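Local coordinates for protein adenylosuccinate lyase (PDB 4EEI) that probably catalyses the release of fumarate from adenylosuccinate and from the purine-pathway intermediate SAICAR, serving AMP and IMP synthesis in purine metabolism, at residues B[128-132]-B[422-426]; B[155-159]-B[425-430]. One frame throughout, in Å; residues are numbered along the deposited sequence.

In the fold
Both contacts bring the short C-terminal helix 422-429 back against the elongated helical core of the chain. Followed from the N terminus, helix 94-131 supplies the first side of contact 1 near its C-terminal end; the hairpin of strands 135-140 and 143-149 comes next, and helix 151-173 supplies the first side of contact 2. Some 290 residues after residue 132, contact 1 closes with 422-426, and contact 2 closes a few residues later with 425-430, so the two loops cross rather than nest. They share Val425 and Phe426, and their centres lie about 8 Å apart. Helix 422-429 is thereby tied to two long helices that follow each other in the chain.

Contact 1 of 2, residues B[128-132]-B[422-426]; sequences AEETK and IDHVF. With EDO (1,2-ethanediol), chain X.
Lys132 lies across from Ile422 with 7.8 Å between their CA atoms, and Glu129 across from Phe426 with 8.6 Å, so the end of helix 94-131 and the start of helix 422-429 run in opposing senses. The long Lys132 chain, apolar before its charged end, is extended until chi4 bends it (-75°), and CD sits 3.5 Å from the centroid of the Phe426 ring, 3° off the ring normal, a CH-pi contact over the middle of one face. Farther out over the same face, NZ forms a salt bridge with Asp423 OD1 at 2.7 Å, approaching on the anti side, 33° out of the carboxylate plane. The same NZ donates to O2 of an ethanediol, probably from the crystallisation liquor, at 2.9 Å. Ala128, small enough to admit the ring, places CB 3.9 Å from Phe426 CE2. Two oxygens lie near the ring plane at its edge: Ala128 O, 3.5 Å from Phe426 CZ, and Glu129 OE2, 3.7 Å from Phe426 CD2. The Glu129 carboxylate is also paired with Arg433. Oxygens at the rim and methylenes over the face probably match the charge distribution of the ring, while Asp423 probably balances the lysine charge.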
ATOM      1  N   ALA B 128      33.109  -1.340   4.357  1.00 22.86           N
ATOM      2  CA  ALA B 128      33.403   0.058   4.676  1.00 23.70           C
ATOM      3  C   ALA B 128      34.842   0.277   5.153  1.00 23.99           C
ATOM      4  O   ALA B 128      35.494   1.241   4.739  1.00 25.92           O
ATOM      5  CB  ALA B 128      32.406   0.601   5.698  1.00 23.64           C
ATOM      6  N   GLU B 129      35.351  -0.594   6.022  1.00 25.87           N
ATOM      7  CA  GLU B 129      36.720  -0.429   6.501  1.00 26.70           C
ATOM      8  C   GLU B 129      37.714  -0.664   5.366  1.00 27.85           C
ATOM      9  O   GLU B 129      38.737   0.009   5.263  1.00 25.12           O
ATOM     10  CB  GLU B 129      37.021  -1.384   7.666  1.00 30.01           C
ATOM     11  CG  GLU B 129      36.144  -1.166   8.917  1.00 31.90           C
ATOM     12  CD  GLU B 129      36.595   0.017   9.776  1.00 32.15           C
ATOM     13  OE1 GLU B 129      37.562   0.705   9.396  1.00 32.40           O
ATOM     14  OE2 GLU B 129      35.980   0.260  10.839  1.00 33.54           O
ATOM     15  N   GLU B 130      37.395  -1.621   4.504  1.00 25.91           N
ATOM     16  CA  GLU B 130      38.281  -2.008   3.409  1.00 30.03           C
ATOM     17  C   GLU B 130      38.405  -0.880   2.378  1.00 28.62           C
ATOM     18  O   GLU B 130      39.453  -0.707   1.760  1.00 28.09           O
ATOM     19  CB  GLU B 130      37.709  -3.284   2.782  1.00 36.38           C
ATOM     20  CG  GLU B 130      38.266  -3.730   1.458  1.00 46.64           C
ATOM     21  CD  GLU B 130      37.564  -4.999   0.968  1.00 56.50           C
ATOM     22  OE1 GLU B 130      37.119  -5.025  -0.200  1.00 59.36           O
ATOM     23  OE2 GLU B 130      37.448  -5.959   1.761  1.00 61.43           O
ATOM     24  N   THR B 131      37.339  -0.099   2.224  1.00 27.62           N
ATOM     25  CA  THR B 131      37.283   0.955   1.208  1.00 29.28           C
ATOM     26  C   THR B 131      37.273   2.378   1.789  1.00 29.93           C
ATOM     27  O   THR B 131      37.082   3.348   1.052  1.00 24.81           O
ATOM     28  CB  THR B 131      36.036   0.793   0.317  1.00 24.86           C
ATOM     29  OG1 THR B 131      34.852   0.880   1.122  1.00 25.93           O
ATOM     30  CG2 THR B 131      36.069  -0.551  -0.405  1.00 27.80           C
ATOM     31  N   LYS B 132      37.488   2.496   3.096  1.00 26.93           N
ATOM     32  CA  LYS B 132      37.457   3.795   3.786  1.00 25.27           C
ATOM     33  C   LYS B 132      38.452   4.796   3.172  1.00 30.27           C
ATOM     34  O   LYS B 132      38.190   6.003   3.121  1.00 31.54           O
ATOM     35  CB  LYS B 132      37.757   3.577   5.277  1.00 25.06           C
ATOM     36  CG  LYS B 132      37.979   4.838   6.123  1.00 28.45           C
ATOM     37  CD  LYS B 132      38.036   4.467   7.616  1.00 27.74           C
ATOM     38  CE  LYS B 132      38.306   5.663   8.535  1.00 25.13           C
ATOM     39  NZ  LYS B 132      39.730   6.085   8.477  1.00 27.00           N
ATOM     40  N   ILE B 422      36.791  11.704   8.133  1.00 25.36           N
ATOM     41  CA  ILE B 422      36.294  10.341   7.940  1.00 30.65           C
ATOM     42  C   ILE B 422      36.518   9.455   9.179  1.00 27.39           C
ATOM     43  O   ILE B 422      35.693   8.591   9.474  1.00 23.42           O
ATOM     44  CB  ILE B 422      36.878   9.692   6.659  1.00 28.19           C
ATOM     45  CG1 ILE B 422      36.058   8.465   6.248  1.00 27.60           C
ATOM     46  CG2 ILE B 422      38.325   9.319   6.856  1.00 30.05           C
ATOM     47  CD1 ILE B 422      34.593   8.780   6.016  1.00 27.90           C
ATOM     48  N   ASP B 423      37.603   9.699   9.919  1.00 26.43           N
ATOM     49  CA  ASP B 423      37.874   8.944  11.145  1.00 28.76           C
ATOM     50  C   ASP B 423      36.761   9.157  12.174  1.00 29.00           C
ATOM     51  O   ASP B 423      36.294   8.210  12.813  1.00 28.68           O
ATOM     52  CB  ASP B 423      39.214   9.361  11.764  1.00 29.96           C
ATOM     53  CG  ASP B 423      40.415   8.855  10.981  1.00 37.02           C
ATOM     54  OD1 ASP B 423      40.235   8.335   9.862  1.00 38.85           O
ATOM     55  OD2 ASP B 423      41.545   8.988  11.492  1.00 39.52           O
ATOM     56  N   HIS B 424      36.337  10.406  12.329  1.00 25.50           N
ATOM     57  CA  HIS B 424      35.296  10.749  13.292  1.00 29.29           C
ATOM     58  C   HIS B 424      33.954  10.109  12.946  1.00 27.29           C
ATOM     59  O   HIS B 424      33.206   9.694  13.834  1.00 23.41           O
ATOM     60  CB  HIS B 424      35.123  12.265  13.364  1.00 32.77           C
ATOM     61  CG  HIS B 424      36.273  12.976  14.004  1.00 45.62           C
ATOM     62  ND1 HIS B 424      36.984  13.969  13.360  1.00 52.86           N
ATOM     63  CD2 HIS B 424      36.827  12.852  15.232  1.00 51.74           C
ATOM     64  CE1 HIS B 424      37.934  14.416  14.163  1.00 55.69           C
ATOM     65  NE2 HIS B 424      37.861  13.757  15.305  1.00 56.02           N
ATOM     66  N   VAL B 425      33.643  10.062  11.656  1.00 24.32           N
ATOM     67  CA  VAL B 425      32.378   9.500  11.197  1.00 20.80           C
ATOM     68  C   VAL B 425      32.338   8.003  11.487  1.00 22.32           C
ATOM     69  O   VAL B 425      31.332   7.485  11.976  1.00 27.31           O
ATOM     70  CB  VAL B 425      32.174   9.761   9.692  1.00 24.99           C
ATOM     71  CG1 VAL B 425      30.907   9.071   9.185  1.00 26.50           C
ATOM     72  CG2 VAL B 425      32.104  11.264   9.426  1.00 27.81           C
ATOM     73  N   PHE B 426      33.434   7.313  11.187  1.00 22.48           N
ATOM     74  CA  PHE B 426      33.534   5.887  11.477  1.00 22.69           C
ATOM     75  C   PHE B 426      33.442   5.634  12.983  1.00 26.31           C
ATOM     76  O   PHE B 426      32.687   4.767  13.422  1.00 25.51           O
ATOM     77  CB  PHE B 426      34.834   5.310  10.906  1.00 21.51           C
ATOM     78  CG  PHE B 426      34.697   4.777   9.507  1.00 23.63           C
ATOM     79  CD1 PHE B 426      34.544   5.646   8.426  1.00 22.50           C
ATOM     80  CD2 PHE B 426      34.694   3.408   9.274  1.00 25.27           C
ATOM     81  CE1 PHE B 426      34.396   5.156   7.127  1.00 25.45           C
ATOM     82  CE2 PHE B 426      34.560   2.902   7.974  1.00 29.55           C
ATOM     83  CZ  PHE B 426      34.408   3.781   6.901  1.00 28.38           C
TER
HETATM   84  C1  EDO X 512      42.038   5.768   6.081  1.00 79.65           C
HETATM   85  O1  EDO X 512      41.987   4.721   5.111  1.00 79.60           O
HETATM   86  C2  EDO X 512      41.366   7.009   5.511  1.00 78.98           C
HETATM   87  O2  EDO X 512      41.053   7.866   6.606  1.00 79.99           O

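Contact 2 of 2, residues B[155-159]-B[425-430]; sequences LGAYV and VFDRSV. With K (potassium ion), chain V.
Leu155 sets its CD2 methyl over Phe426, 3.8 Å from the ring centroid and displaced toward the rim, on the face opposite the one that Lys132 occupies. CD2 also meets Val425 CG1 at 4.0 Å, and a branched leucine serves well here because its other methyl, CD1, is left to approach Val430 CG2. With CG anti to the backbone N (chi1 -172°), the branch is directed at helix 422-429. Beside it, Val159 CG1 packs against Ser429 CB at 3.6 Å. Tyr158 lays its ring edge beside the backbone, with CE2 3.6 Å from Ser429 O, and the same carbon touches Val430 CG2.

The two helical segments run nearly parallel, 15° between their directions, with axes 11.1 Å apart. Helix 151-173 belongs to the long-helix core characteristic of the fumarase/aspartase superfamily, and here the terminal helix packs along its flank. Leu125 of helix 94-131 adjoins Leu155, Tyr158 and Val430, while Val209 of the second subunit packs on Leu155, Val159 and Ser429.

Ser429 is small enough to let its CA come within 6.5 Å of Val159 CA, and its hydroxyl is turned back onto its own helix, where OG donates to Val425 O at 2.7 Å. Further out, the helix end is gathered round a potassium ion bound by Asp427 O and by Val430 O (2.3 Å from the ion), with Lys431 O, Arg433 O and a water as its other ligands. Arg428 points instead to the second subunit, forming a salt bridge with Glu195 of that chain.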
ATOM      1  N   LEU B 155      29.224   2.408   4.922  1.00 22.96           N
ATOM      2  CA  LEU B 155      29.004   2.709   6.328  1.00 22.25           C
ATOM      3  C   LEU B 155      27.603   3.276   6.530  1.00 21.69           C
ATOM      4  O   LEU B 155      26.967   3.044   7.560  1.00 18.36           O
ATOM      5  CB  LEU B 155      30.067   3.686   6.858  1.00 20.94           C
ATOM      6  CG  LEU B 155      30.022   3.915   8.373  1.00 24.18           C
ATOM      7  CD1 LEU B 155      30.495   2.662   9.141  1.00 25.70           C
ATOM      8  CD2 LEU B 155      30.859   5.135   8.779  1.00 21.97           C
ATOM      9  N   GLY B 156      27.114   4.015   5.536  1.00 18.26           N
ATOM     10  CA  GLY B 156      25.766   4.560   5.594  1.00 20.40           C
ATOM     11  C   GLY B 156      24.700   3.482   5.587  1.00 20.32           C
ATOM     12  O   GLY B 156      23.639   3.618   6.222  1.00 19.61           O
ATOM     13  N   ALA B 157      24.961   2.411   4.850  1.00 15.86           N
ATOM     14  CA  ALA B 157      24.058   1.273   4.858  1.00 19.39           C
ATOM     15  C   ALA B 157      24.205   0.547   6.192  1.00 21.83           C
ATOM     16  O   ALA B 157      23.215   0.123   6.787  1.00 23.81           O
ATOM     17  CB  ALA B 157      24.368   0.351   3.716  1.00 20.72           C
ATOM     18  N   TYR B 158      25.446   0.396   6.652  1.00 21.31           N
ATOM     19  CA  TYR B 158      25.699  -0.252   7.944  1.00 21.45           C
ATOM     20  C   TYR B 158      24.876   0.355   9.072  1.00 19.97           C
ATOM     21  O   TYR B 158      24.165  -0.363   9.783  1.00 20.67           O
ATOM     22  CB  TYR B 158      27.190  -0.195   8.293  1.00 20.38           C
ATOM     23  CG  TYR B 158      27.523  -0.576   9.723  1.00 22.28           C
ATOM     24  CD1 TYR B 158      27.599  -1.907  10.110  1.00 23.85           C
ATOM     25  CD2 TYR B 158      27.770   0.399  10.679  1.00 22.07           C
ATOM     26  CE1 TYR B 158      27.910  -2.256  11.410  1.00 24.41           C
ATOM     27  CE2 TYR B 158      28.080   0.059  11.982  1.00 25.67           C
ATOM     28  CZ  TYR B 158      28.153  -1.269  12.337  1.00 25.28           C
ATOM     29  OH  TYR B 158      28.460  -1.605  13.635  1.00 24.71           O
ATOM     30  N   VAL B 159      24.967   1.671   9.250  1.00 18.17           N
ATOM     31  CA  VAL B 159      24.263   2.301  10.358  1.00 19.65           C
ATOM     32  C   VAL B 159      22.748   2.160  10.221  1.00 20.61           C
ATOM     33  O   VAL B 159      22.041   2.043  11.222  1.00 20.48           O
ATOM     34  CB  VAL B 159      24.664   3.781  10.578  1.00 22.35           C
ATOM     35  CG1 VAL B 159      26.129   3.873  10.986  1.00 23.70           C
ATOM     36  CG2 VAL B 159      24.396   4.619   9.323  1.00 21.51           C
ATOM     37  N   VAL B 425      33.643  10.062  11.656  1.00 24.32           N
ATOM     38  CA  VAL B 425      32.378   9.500  11.197  1.00 20.80           C
ATOM     39  C   VAL B 425      32.338   8.003  11.487  1.00 22.32           C
ATOM     40  O   VAL B 425      31.332   7.485  11.976  1.00 27.31           O
ATOM     41  CB  VAL B 425      32.174   9.761   9.692  1.00 24.99           C
ATOM     42  CG1 VAL B 425      30.907   9.071   9.185  1.00 26.50           C
ATOM     43  CG2 VAL B 425      32.104  11.264   9.426  1.00 27.81           C
ATOM     44  N   PHE B 426      33.434   7.313  11.187  1.00 22.48           N
ATOM     45  CA  PHE B 426      33.534   5.887  11.477  1.00 22.69           C
ATOM     46  C   PHE B 426      33.442   5.634  12.983  1.00 26.31           C
ATOM     47  O   PHE B 426      32.687   4.767  13.422  1.00 25.51           O
ATOM     48  CB  PHE B 426      34.834   5.310  10.906  1.00 21.51           C
ATOM     49  CG  PHE B 426      34.697   4.777   9.507  1.00 23.63           C
ATOM     50  CD1 PHE B 426      34.544   5.646   8.426  1.00 22.50           C
ATOM     51  CD2 PHE B 426      34.694   3.408   9.274  1.00 25.27           C
ATOM     52  CE1 PHE B 426      34.396   5.156   7.127  1.00 25.45           C
ATOM     53  CE2 PHE B 426      34.560   2.902   7.974  1.00 29.55           C
ATOM     54  CZ  PHE B 426      34.408   3.781   6.901  1.00 28.38           C
ATOM     55  N   ASP B 427      34.200   6.396  13.771  1.00 24.39           N
ATOM     56  CA  ASP B 427      34.182   6.229  15.221  1.00 27.98           C
ATOM     57  C   ASP B 427      32.802   6.448  15.863  1.00 25.08           C
ATOM     58  O   ASP B 427      32.410   5.691  16.741  1.00 26.54           O
ATOM     59  CB  ASP B 427      35.245   7.107  15.907  1.00 26.90           C
ATOM     60  CG  ASP B 427      36.659   6.542  15.775  1.00 33.17           C
ATOM     61  OD1 ASP B 427      36.809   5.337  15.462  1.00 28.81           O
ATOM     62  OD2 ASP B 427      37.628   7.307  16.012  1.00 33.42           O
ATOM     63  N   ARG B 428      32.050   7.461  15.436  1.00 23.52           N
ATOM     64  CA  ARG B 428      30.745   7.689  16.047  1.00 25.69           C
ATOM     65  C   ARG B 428      29.694   6.699  15.532  1.00 24.91           C
ATOM     66  O   ARG B 428      28.629   6.550  16.124  1.00 27.01           O
ATOM     67  CB  ARG B 428      30.269   9.127  15.794  1.00 26.83           C
ATOM     68  CG  ARG B 428      29.880   9.386  14.334  1.00 22.96           C
ATOM     69  CD  ARG B 428      29.549  10.852  14.063  1.00 29.96           C
ATOM     70  NE  ARG B 428      29.105  11.043  12.680  1.00 30.70           N
ATOM     71  CZ  ARG B 428      29.068  12.216  12.057  1.00 26.81           C
ATOM     72  NH1 ARG B 428      29.464  13.319  12.684  1.00 24.11           N
ATOM     73  NH2 ARG B 428      28.645  12.281  10.798  1.00 21.74           N
ATOM     74  N   SER B 429      29.990   6.037  14.421  1.00 22.32           N
ATOM     75  CA  SER B 429      29.032   5.127  13.790  1.00 27.38           C
ATOM     76  C   SER B 429      29.136   3.694  14.313  1.00 29.65           C
ATOM     77  O   SER B 429      28.195   2.903  14.198  1.00 27.59           O
ATOM     78  CB  SER B 429      29.251   5.123  12.271  1.00 25.99           C
ATOM     79  OG  SER B 429      28.850   6.362  11.719  1.00 27.10           O
ATOM     80  N   VAL B 430      30.292   3.355  14.864  1.00 24.81           N
ATOM     81  CA  VAL B 430      30.533   2.003  15.356  1.00 26.42           C
ATOM     82  C   VAL B 430      30.829   2.071  16.847  1.00 30.46           C
ATOM     83  O   VAL B 430      31.823   2.676  17.250  1.00 29.43           O
ATOM     84  CB  VAL B 430      31.716   1.369  14.613  1.00 27.54           C
ATOM     85  CG1 VAL B 430      31.995  -0.043  15.141  1.00 29.40           C
ATOM     86  CG2 VAL B 430      31.439   1.341  13.107  1.00 26.44           C
TER
HETATM   87  K     K V 510      32.495   4.290  18.751  1.00 58.64           K
HETATM   88  O   HOH W   1      29.972   5.331  18.738  1.00 35.73           O